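Putative type 11 methyltransferase (Sulfolobus solfataricus, PDB 3I9F) probably transfers methyl groups from S-adenosylmethionine as a member of the Rossmann-like methyltransferases, and binds zinc ions in the crystal. Local coordinates at residues Asn12-Lys17 against Lys33-Phe38; Gly29-Tyr34 against Leu80-Phe85; Met128-Tyr133 against Phe140-Arg145. All blocks are in the same frame, centred on the assembly; numbering follows the deposited sequence.

Contact 1: residues Asn12-Lys17 against Lys33-Phe38; sequences NIFEGK and KYLLEF
Phe14, of helix 10-14, lays its side chain against both Phe38 and Leu35, which meet it from the same side of its ring, and it makes every contact here. Its CB sits over one face of the Phe38 ring, 3.6 Å from the ring centroid and 18° off the normal, a CH-pi contact. The ring beyond this CB forms an offset stack with Phe38: the centroids lie 5.0 Å apart and the planes are inclined by 30°. CD1 is the ring atom of Phe14 nearest to Phe38, 3.6 Å from CD2 of Phe38. Phe14 has CG anti to the carbonyl carbon, beside the backbone N (chi1 -68°), which sends its ring on past Phe38 toward Leu35; Phe38 has the same first torsion, and the two side chains cross at about a right angle. The fold is the Rossmann-like one of class I methyltransferases, and this cluster lies on one side of its sheet: Phe14 and Phe38 both rest on Ile21 of strand 19-24, while the Phe14 ring also meets Phe78 edge-to-face. On the opposite face of the Phe38 ring from Phe14 lies CG of Glu37, offset toward the rim. Farther out along Phe14, its CE1 touches CD2 of Leu35 at 3.6 Å, and CZ is equally near. The side chain of Leu35 sets out alongside, and its CD2 branch comes in to the ring.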
loop_
_atom_site.group_PDB
_atom_site.type_symbol
_atom_site.label_atom_id
_atom_site.label_comp_id
_atom_site.label_asym_id
_atom_site.label_seq_id
_atom_site.Cartn_x
_atom_site.Cartn_y
_atom_site.Cartn_z
ATOM N N ASN B 12 26.914 -0.641 -5.760
ATOM C CA ASN B 12 27.463 -1.963 -5.985
ATOM C C ASN B 12 26.434 -3.081 -5.746
ATOM O O ASN B 12 26.504 -4.135 -6.376
ATOM C CB ASN B 12 28.712 -2.195 -5.134
ATOM C CG ASN B 12 29.337 -3.563 -5.397
ATOM O OD1 ASN B 12 29.191 -4.490 -4.588
ATOM N ND2 ASN B 12 29.974 -3.714 -6.566
ATOM N N ILE B 13 25.491 -2.856 -4.829
ATOM C CA ILE B 13 24.463 -3.854 -4.533
ATOM C C ILE B 13 23.386 -3.885 -5.609
ATOM O O ILE B 13 23.031 -4.943 -6.110
ATOM C CB ILE B 13 23.838 -3.601 -3.131
ATOM C CG1 ILE B 13 24.843 -3.998 -2.044
ATOM C CG2 ILE B 13 22.507 -4.380 -2.950
ATOM C CD1 ILE B 13 24.658 -3.259 -0.755
ATOM N N PHE B 14 22.885 -2.716 -5.969
ATOM C CA PHE B 14 21.716 -2.625 -6.839
ATOM C C PHE B 14 21.986 -2.564 -8.352
ATOM O O PHE B 14 21.037 -2.701 -9.147
ATOM C CB PHE B 14 20.919 -1.387 -6.477
ATOM C CG PHE B 14 20.281 -1.459 -5.149
ATOM C CD1 PHE B 14 20.632 -0.580 -4.143
ATOM C CD2 PHE B 14 19.318 -2.408 -4.883
ATOM C CE1 PHE B 14 20.031 -0.648 -2.880
ATOM C CE2 PHE B 14 18.708 -2.465 -3.617
ATOM C CZ PHE B 14 19.073 -1.579 -2.629
ATOM N N GLU B 15 23.251 -2.354 -8.746
ATOM C CA GLU B 15 23.594 -1.947 -10.120
ATOM C C GLU B 15 22.935 -2.827 -11.196
ATOM O O GLU B 15 22.075 -2.359 -11.972
ATOM C CB GLU B 15 25.122 -1.937 -10.319
ATOM N N GLY B 16 23.300 -4.105 -11.234
ATOM C CA GLY B 16 22.670 -4.994 -12.222
ATOM C C GLY B 16 21.141 -4.920 -12.247
ATOM O O GLY B 16 20.523 -5.003 -13.314
ATOM N N LYS B 17 20.548 -4.706 -11.066
ATOM C CA LYS B 17 19.176 -5.124 -10.780
ATOM C C LYS B 17 18.255 -4.010 -10.199
ATOM O O LYS B 17 17.978 -4.005 -8.989
ATOM C CB LYS B 17 19.262 -6.334 -9.813
ATOM N N LYS B 33 16.089 8.486 -0.523
ATOM C CA LYS B 33 16.568 9.149 -1.741
ATOM C C LYS B 33 17.580 8.298 -2.460
ATOM O O LYS B 33 17.615 8.266 -3.686
ATOM C CB LYS B 33 17.102 10.561 -1.463
ATOM C CG LYS B 33 18.564 10.711 -0.991
ATOM C CD LYS B 33 18.774 12.140 -0.395
ATOM C CE LYS B 33 20.184 12.682 -0.622
ATOM N NZ LYS B 33 20.606 12.530 -2.063
ATOM N N TYR B 34 18.365 7.548 -1.709
ATOM C CA TYR B 34 19.329 6.672 -2.343
ATOM C C TYR B 34 18.625 5.494 -2.992
ATOM O O TYR B 34 18.979 5.109 -4.087
ATOM C CB TYR B 34 20.408 6.250 -1.354
ATOM C CG TYR B 34 21.142 7.442 -0.754
ATOM C CD1 TYR B 34 22.261 8.001 -1.394
ATOM C CD2 TYR B 34 20.701 8.041 0.426
ATOM C CE1 TYR B 34 22.922 9.113 -0.866
ATOM C CE2 TYR B 34 21.355 9.154 0.952
ATOM C CZ TYR B 34 22.464 9.682 0.298
ATOM O OH TYR B 34 23.116 10.764 0.834
ATOM N N LEU B 35 17.591 4.957 -2.362
ATOM C CA LEU B 35 16.830 3.819 -2.934
ATOM C C LEU B 35 15.919 4.200 -4.108
ATOM O O LEU B 35 15.605 3.373 -4.960
ATOM C CB LEU B 35 15.971 3.136 -1.849
ATOM C CG LEU B 35 16.747 2.506 -0.703
ATOM C CD1 LEU B 35 15.806 2.045 0.367
ATOM C CD2 LEU B 35 17.614 1.356 -1.210
ATOM N N LEU B 36 15.454 5.441 -4.121
ATOM C CA LEU B 36 14.621 5.930 -5.217
ATOM C C LEU B 36 15.301 5.795 -6.586
ATOM O O LEU B 36 14.655 5.412 -7.570
ATOM C CB LEU B 36 14.223 7.384 -4.978
ATOM C CG LEU B 36 13.032 7.558 -4.054
ATOM C CD1 LEU B 36 12.541 8.981 -4.109
ATOM C CD2 LEU B 36 11.940 6.588 -4.468
ATOM N N GLU B 37 16.610 6.032 -6.643
ATOM C CA GLU B 37 17.314 5.901 -7.916
ATOM C C GLU B 37 17.412 4.432 -8.395
ATOM O O GLU B 37 17.950 4.183 -9.452
ATOM C CB GLU B 37 18.678 6.672 -7.877
ATOM C CG GLU B 37 20.028 5.879 -7.603
ATOM C CD GLU B 37 21.180 6.789 -7.027
ATOM O OE1 GLU B 37 22.339 6.803 -7.571
ATOM O OE2 GLU B 37 20.906 7.490 -6.009
ATOM N N PHE B 38 16.882 3.468 -7.638
ATOM C CA PHE B 38 16.995 2.046 -8.011
ATOM C C PHE B 38 15.681 1.265 -8.026
ATOM O O PHE B 38 15.668 0.096 -8.424
ATOM C CB PHE B 38 17.916 1.305 -7.045
ATOM C CG PHE B 38 19.341 1.739 -7.094
ATOM C CD1 PHE B 38 20.130 1.446 -8.204
ATOM C CD2 PHE B 38 19.911 2.413 -6.018
ATOM C CE1 PHE B 38 21.467 1.845 -8.256
ATOM C CE2 PHE B 38 21.237 2.795 -6.041
ATOM C CZ PHE B 38 22.023 2.510 -7.163
#

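Contact 2: residues Gly29-Tyr34 against Leu80-Phe85; sequences GFYCKY and LFANSF
Tyr31 meets strand 76-82 through apolar contacts alone, its ring touching two side chains that point to the same side of the strand. CD2 of Leu80 lies 3.9 Å from CG of Tyr31, near the root of the ring, and CB of Ala82 comes within 3.6 Å of CE2 of Tyr31 on the other flank. The Leu80 methyl makes an off-centre CH-pi contact, 4.3 Å from the centroid of the Tyr31 ring and 28° off its normal. Leu80 has CG anti to its backbone N (chi1 174°), and its side chain crosses that of Tyr31 at about a right angle, with CD2 as the touching branch. In this Rossmann-like methyltransferase fold the contact packs the turn leading into helix 32-36 over the central parallel strands; Tyr31 also touches Asp23 of strand 19-24 and Ile111 of strand 106-113. The polar end of Tyr31 is bonded elsewhere: its hydroxyl is hydrogen-bonded to the OH of Tyr9 and to OE2 of Glu4, so the N-terminal residues hold the far end of the ring. A leucine in place of Tyr31 would probably leave the Tyr9 hydroxyl and the Glu4 carboxylate without this partner, and open a gap beside Ala82.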
loop_
_atom_site.group_PDB
_atom_site.type_symbol
_atom_site.label_atom_id
_atom_site.label_comp_id
_atom_site.label_asym_id
_atom_site.label_seq_id
_atom_site.Cartn_x
_atom_site.Cartn_y
_atom_site.Cartn_z
ATOM N N GLY B 29 14.087 7.935 7.355
ATOM C CA GLY B 29 13.822 8.122 5.911
ATOM C C GLY B 29 15.105 8.501 5.194
ATOM O O GLY B 29 15.096 8.977 4.066
ATOM N N PHE B 30 16.215 8.267 5.876
ATOM C CA PHE B 30 17.517 8.575 5.377
ATOM C C PHE B 30 17.783 7.874 4.069
ATOM O O PHE B 30 18.239 8.483 3.123
ATOM C CB PHE B 30 18.562 8.182 6.418
ATOM C CG PHE B 30 19.944 8.476 6.004
ATOM C CD1 PHE B 30 20.418 9.792 5.964
ATOM C CD2 PHE B 30 20.778 7.467 5.613
ATOM C CE1 PHE B 30 21.719 10.073 5.550
ATOM C CE2 PHE B 30 22.074 7.738 5.211
ATOM C CZ PHE B 30 22.548 9.045 5.179
ATOM N N TYR B 31 17.470 6.599 3.996
ATOM C CA TYR B 31 17.879 5.804 2.842
ATOM C C TYR B 31 17.005 5.973 1.597
ATOM O O TYR B 31 17.397 5.543 0.497
ATOM C CB TYR B 31 17.945 4.324 3.226
ATOM C CG TYR B 31 19.248 3.976 3.841
ATOM C CD1 TYR B 31 20.299 3.557 3.065
ATOM C CD2 TYR B 31 19.436 4.090 5.199
ATOM C CE1 TYR B 31 21.492 3.252 3.619
ATOM C CE2 TYR B 31 20.636 3.787 5.764
ATOM C CZ TYR B 31 21.666 3.367 4.968
ATOM O OH TYR B 31 22.885 3.062 5.533
ATOM N N CYS B 32 15.837 6.580 1.765
ATOM C CA CYS B 32 14.872 6.694 0.677
ATOM C C CYS B 32 15.378 7.357 -0.615
ATOM O O CYS B 32 15.148 6.822 -1.695
ATOM C CB CYS B 32 13.606 7.378 1.187
ATOM S SG CYS B 32 12.579 6.190 2.118
ATOM N N LYS B 33 16.089 8.486 -0.523
ATOM C CA LYS B 33 16.568 9.149 -1.741
ATOM C C LYS B 33 17.580 8.298 -2.460
ATOM O O LYS B 33 17.615 8.266 -3.686
ATOM C CB LYS B 33 17.102 10.561 -1.463
ATOM C CG LYS B 33 18.564 10.711 -0.991
ATOM C CD LYS B 33 18.774 12.140 -0.395
ATOM C CE LYS B 33 20.184 12.682 -0.622
ATOM N NZ LYS B 33 20.606 12.530 -2.063
ATOM N N TYR B 34 18.365 7.548 -1.709
ATOM C CA TYR B 34 19.329 6.672 -2.343
ATOM C C TYR B 34 18.625 5.494 -2.992
ATOM O O TYR B 34 18.979 5.109 -4.087
ATOM C CB TYR B 34 20.408 6.250 -1.354
ATOM C CG TYR B 34 21.142 7.442 -0.754
ATOM C CD1 TYR B 34 22.261 8.001 -1.394
ATOM C CD2 TYR B 34 20.701 8.041 0.426
ATOM C CE1 TYR B 34 22.922 9.113 -0.866
ATOM C CE2 TYR B 34 21.355 9.154 0.952
ATOM C CZ TYR B 34 22.464 9.682 0.298
ATOM O OH TYR B 34 23.116 10.764 0.834
ATOM N N LEU B 80 15.656 -3.920 2.560
ATOM C CA LEU B 80 16.701 -3.352 3.388
ATOM C C LEU B 80 16.248 -3.276 4.848
ATOM O O LEU B 80 15.138 -2.817 5.169
ATOM C CB LEU B 80 17.050 -1.956 2.902
ATOM C CG LEU B 80 18.035 -1.143 3.747
ATOM C CD1 LEU B 80 19.429 -1.752 3.749
ATOM C CD2 LEU B 80 18.082 0.308 3.275
ATOM N N PHE B 81 17.150 -3.702 5.725
ATOM C CA PHE B 81 17.038 -3.498 7.169
ATOM C C PHE B 81 18.223 -2.681 7.583
ATOM O O PHE B 81 19.287 -3.208 7.797
ATOM C CB PHE B 81 17.072 -4.835 7.888
ATOM C CG PHE B 81 15.784 -5.600 7.830
ATOM C CD1 PHE B 81 14.738 -5.289 8.681
ATOM C CD2 PHE B 81 15.644 -6.650 6.990
ATOM C CE1 PHE B 81 13.587 -5.987 8.665
ATOM C CE2 PHE B 81 14.473 -7.375 6.944
ATOM C CZ PHE B 81 13.439 -7.039 7.770
ATOM N N ALA B 82 18.027 -1.376 7.690
ATOM C CA ALA B 82 19.082 -0.431 8.053
ATOM C C ALA B 82 18.960 0.035 9.487
ATOM O O ALA B 82 18.194 0.949 9.794
ATOM C CB ALA B 82 19.049 0.807 7.093
ATOM N N ASN B 83 19.762 -0.555 10.351
ATOM C CA ASN B 83 19.762 -0.242 11.795
ATOM C C ASN B 83 18.424 -0.374 12.419
ATOM O O ASN B 83 18.113 0.383 13.313
ATOM C CB ASN B 83 20.288 1.157 12.039
ATOM C CG ASN B 83 21.619 1.374 11.350
ATOM O OD1 ASN B 83 22.599 0.635 11.602
ATOM N ND2 ASN B 83 21.651 2.309 10.432
ATOM N N SER B 84 17.617 -1.304 11.931
ATOM C CA SER B 84 16.214 -1.327 12.311
ATOM C C SER B 84 15.740 -2.672 12.852
ATOM O O SER B 84 14.794 -2.687 13.577
ATOM C CB SER B 84 15.314 -0.871 11.154
ATOM O OG SER B 84 15.423 -1.754 10.056
ATOM N N PHE B 85 16.361 -3.786 12.495
ATOM C CA PHE B 85 15.865 -5.076 12.934
ATOM C C PHE B 85 16.003 -5.279 14.427
ATOM O O PHE B 85 15.119 -5.819 15.064
ATOM C CB PHE B 85 16.572 -6.205 12.206
ATOM C CG PHE B 85 15.974 -7.548 12.431
ATOM C CD1 PHE B 85 14.804 -7.911 11.791
ATOM C CD2 PHE B 85 16.598 -8.470 13.261
ATOM C CE1 PHE B 85 14.255 -9.159 11.970
ATOM C CE2 PHE B 85 16.056 -9.741 13.463
ATOM C CZ PHE B 85 14.871 -10.077 12.829
#

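Contact 3: residues Met128-Tyr133 against Phe140-Arg145; sequences MDEKDY and FVVEKR
Glu130 has CG anti to its backbone N (chi1 -172°) and stays extended beyond it, which carries the carboxylate from the first turn of helix 130-136 out to strand 140-146. Arg145 starts with CG opposite its carbonyl carbon (chi1 -58°) and runs straight from CG to NE, presenting the side of its guanidinium. Two nearly straight bonds make the salt bridge: NE of Arg145 reaches OE1 of Glu130 at 2.8 Å, and NH2 of Arg145 reaches OE2 of Glu130 at 2.9 Å. Both oxygens are met on their syn side, with the two planes only 24° apart, which should hold both groups against rotation. Val142 packs against the arginine half, its CG1 over the centre of one guanidinium face, and its CG2 is 3.8 Å from OE2 of Glu130. Asp129, the N-cap, accepts at OD1 from N of Asp132 (2.8 Å) and gives its own N to OD2 of Asp132, a capping box. Glu143 and Lys144 form a classic beta bulge opposite Val156. Helix 130-136 packs against this end of the sheet, where 140-146 is an outermost strand of the chain: Glu130 touches Leu155 of strand 152-159, and Tyr133 touches Phe153 there and Ile110 of strand 106-113.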
loop_
_atom_site.group_PDB
_atom_site.type_symbol
_atom_site.label_atom_id
_atom_site.label_comp_id
_atom_site.label_asym_id
_atom_site.label_seq_id
_atom_site.Cartn_x
_atom_site.Cartn_y
_atom_site.Cartn_z
ATOM N N MET B 128 23.033 -6.451 17.655
ATOM C CA MET B 128 23.171 -7.765 17.073
ATOM C C MET B 128 24.307 -7.797 16.044
ATOM O O MET B 128 24.384 -6.927 15.172
ATOM C CB MET B 128 21.869 -8.160 16.354
ATOM C CG MET B 128 20.606 -8.372 17.252
ATOM S SD MET B 128 19.060 -8.551 16.323
ATOM C CE MET B 128 19.660 -9.631 15.050
ATOM N N ASP B 129 25.142 -8.840 16.090
ATOM C CA ASP B 129 26.167 -9.058 15.074
ATOM C C ASP B 129 25.663 -10.003 14.004
ATOM O O ASP B 129 24.527 -10.487 14.070
ATOM C CB ASP B 129 27.445 -9.612 15.695
ATOM C CG ASP B 129 27.196 -10.868 16.492
ATOM O OD1 ASP B 129 26.227 -11.602 16.154
ATOM O OD2 ASP B 129 27.946 -11.125 17.457
ATOM N N GLU B 130 26.503 -10.245 12.994
ATOM C CA GLU B 130 26.218 -11.243 11.971
ATOM C C GLU B 130 25.633 -12.510 12.546
ATOM O O GLU B 130 24.607 -13.007 12.091
ATOM C CB GLU B 130 27.489 -11.655 11.237
ATOM C CG GLU B 130 27.188 -12.554 10.032
ATOM C CD GLU B 130 28.389 -12.854 9.132
ATOM O OE1 GLU B 130 29.204 -11.934 8.874
ATOM O OE2 GLU B 130 28.487 -14.022 8.683
ATOM N N LYS B 131 26.306 -13.069 13.533
ATOM C CA LYS B 131 25.881 -14.365 14.016
ATOM C C LYS B 131 24.432 -14.269 14.542
ATOM O O LYS B 131 23.627 -15.141 14.289
ATOM C CB LYS B 131 26.860 -14.895 15.053
ATOM C CG LYS B 131 26.515 -16.297 15.518
ATOM C CD LYS B 131 27.476 -16.802 16.607
ATOM C CE LYS B 131 27.201 -18.289 16.954
ATOM N NZ LYS B 131 26.845 -19.162 15.767
ATOM N N ASP B 132 24.113 -13.184 15.247
ATOM C CA ASP B 132 22.744 -12.956 15.743
ATOM C C ASP B 132 21.747 -12.835 14.599
ATOM O O ASP B 132 20.655 -13.379 14.664
ATOM C CB ASP B 132 22.676 -11.715 16.646
ATOM C CG ASP B 132 23.508 -11.868 17.928
ATOM O OD1 ASP B 132 23.412 -12.957 18.573
ATOM O OD2 ASP B 132 24.242 -10.912 18.293
ATOM N N TYR B 133 22.142 -12.136 13.542
ATOM C CA TYR B 133 21.282 -11.952 12.419
ATOM C C TYR B 133 20.978 -13.303 11.814
ATOM O O TYR B 133 19.820 -13.597 11.535
ATOM C CB TYR B 133 21.847 -10.944 11.410
ATOM C CG TYR B 133 21.355 -9.521 11.663
ATOM C CD1 TYR B 133 22.095 -8.623 12.384
ATOM C CD2 TYR B 133 20.137 -9.092 11.180
ATOM C CE1 TYR B 133 21.653 -7.352 12.611
ATOM C CE2 TYR B 133 19.693 -7.817 11.398
ATOM C CZ TYR B 133 20.453 -6.960 12.131
ATOM O OH TYR B 133 19.991 -5.677 12.388
ATOM N N PHE B 140 18.583 -18.341 5.145
ATOM C CA PHE B 140 19.346 -17.472 4.256
ATOM C C PHE B 140 20.810 -17.677 4.494
ATOM O O PHE B 140 21.222 -18.082 5.570
ATOM C CB PHE B 140 19.013 -16.000 4.506
ATOM C CG PHE B 140 17.580 -15.647 4.238
ATOM C CD1 PHE B 140 17.220 -15.025 3.072
ATOM C CD2 PHE B 140 16.594 -15.932 5.175
ATOM C CE1 PHE B 140 15.899 -14.727 2.834
ATOM C CE2 PHE B 140 15.286 -15.648 4.934
ATOM C CZ PHE B 140 14.934 -15.045 3.776
ATOM N N VAL B 141 21.600 -17.359 3.490
ATOM C CA VAL B 141 23.062 -17.386 3.630
ATOM C C VAL B 141 23.627 -16.053 3.218
ATOM O O VAL B 141 23.056 -15.371 2.383
ATOM C CB VAL B 141 23.761 -18.582 2.819
ATOM C CG1 VAL B 141 23.852 -19.831 3.722
ATOM C CG2 VAL B 141 23.025 -18.920 1.530
ATOM N N VAL B 142 24.751 -15.689 3.821
ATOM C CA VAL B 142 25.480 -14.506 3.395
ATOM C C VAL B 142 26.118 -14.744 2.044
ATOM O O VAL B 142 26.809 -15.739 1.851
ATOM C CB VAL B 142 26.616 -14.117 4.343
ATOM C CG1 VAL B 142 27.278 -12.812 3.829
ATOM C CG2 VAL B 142 26.093 -13.941 5.767
ATOM N N GLU B 143 25.880 -13.801 1.138
ATOM C CA GLU B 143 26.434 -13.802 -0.195
ATOM C C GLU B 143 27.612 -12.812 -0.265
ATOM O O GLU B 143 28.674 -13.163 -0.772
ATOM C CB GLU B 143 25.329 -13.449 -1.203
ATOM C CG GLU B 143 25.807 -12.772 -2.460
ATOM C CD GLU B 143 24.832 -12.879 -3.593
ATOM O OE1 GLU B 143 23.890 -12.067 -3.657
ATOM O OE2 GLU B 143 25.029 -13.773 -4.445
ATOM N N LYS B 144 27.414 -11.580 0.215
ATOM C CA LYS B 144 28.495 -10.611 0.336
ATOM C C LYS B 144 28.550 -9.991 1.738
ATOM O O LYS B 144 27.557 -9.986 2.470
ATOM C CB LYS B 144 28.307 -9.482 -0.663
ATOM C CG LYS B 144 28.415 -9.876 -2.118
ATOM C CD LYS B 144 27.694 -8.833 -3.055
ATOM C CE LYS B 144 27.967 -9.083 -4.560
ATOM N NZ LYS B 144 28.046 -10.559 -4.920
ATOM N N ARG B 145 29.715 -9.439 2.084
ATOM C CA ARG B 145 29.873 -8.586 3.274
ATOM C C ARG B 145 30.478 -7.256 2.914
ATOM O O ARG B 145 31.229 -7.164 1.969
ATOM C CB ARG B 145 30.793 -9.220 4.274
ATOM C CG ARG B 145 30.361 -10.539 4.728
ATOM C CD ARG B 145 31.117 -10.898 5.964
ATOM N NE ARG B 145 30.631 -12.151 6.511
ATOM C CZ ARG B 145 30.868 -13.343 5.984
ATOM N NH1 ARG B 145 31.603 -13.468 4.879
ATOM N NH2 ARG B 145 30.364 -14.429 6.566
#

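Overall arrangement
Contacts 1 and 2 overlap along the chain at Lys33-Tyr34 on helix 32-36: contact 2 uses the turn before the helix, contact 1 the helix and Phe38 beyond it. Their centres are 13 Å apart, and they touch where CD1 of Leu35 lies 4.1 Å from CD2 of Leu80. Contact 3 comes later in the chain, its centre about 17 Å from that of contact 2 and about 21 Å from that of contact 1. It meets contact 2 through Phe85, whose CB is 3.5 Å from OH of Tyr133 and whose CD2 is 3.7 Å from CE of Met128. Contacts 2 and 3 reach the same mixed sheet, at a central and an outermost strand. All three lie away from the zinc sites.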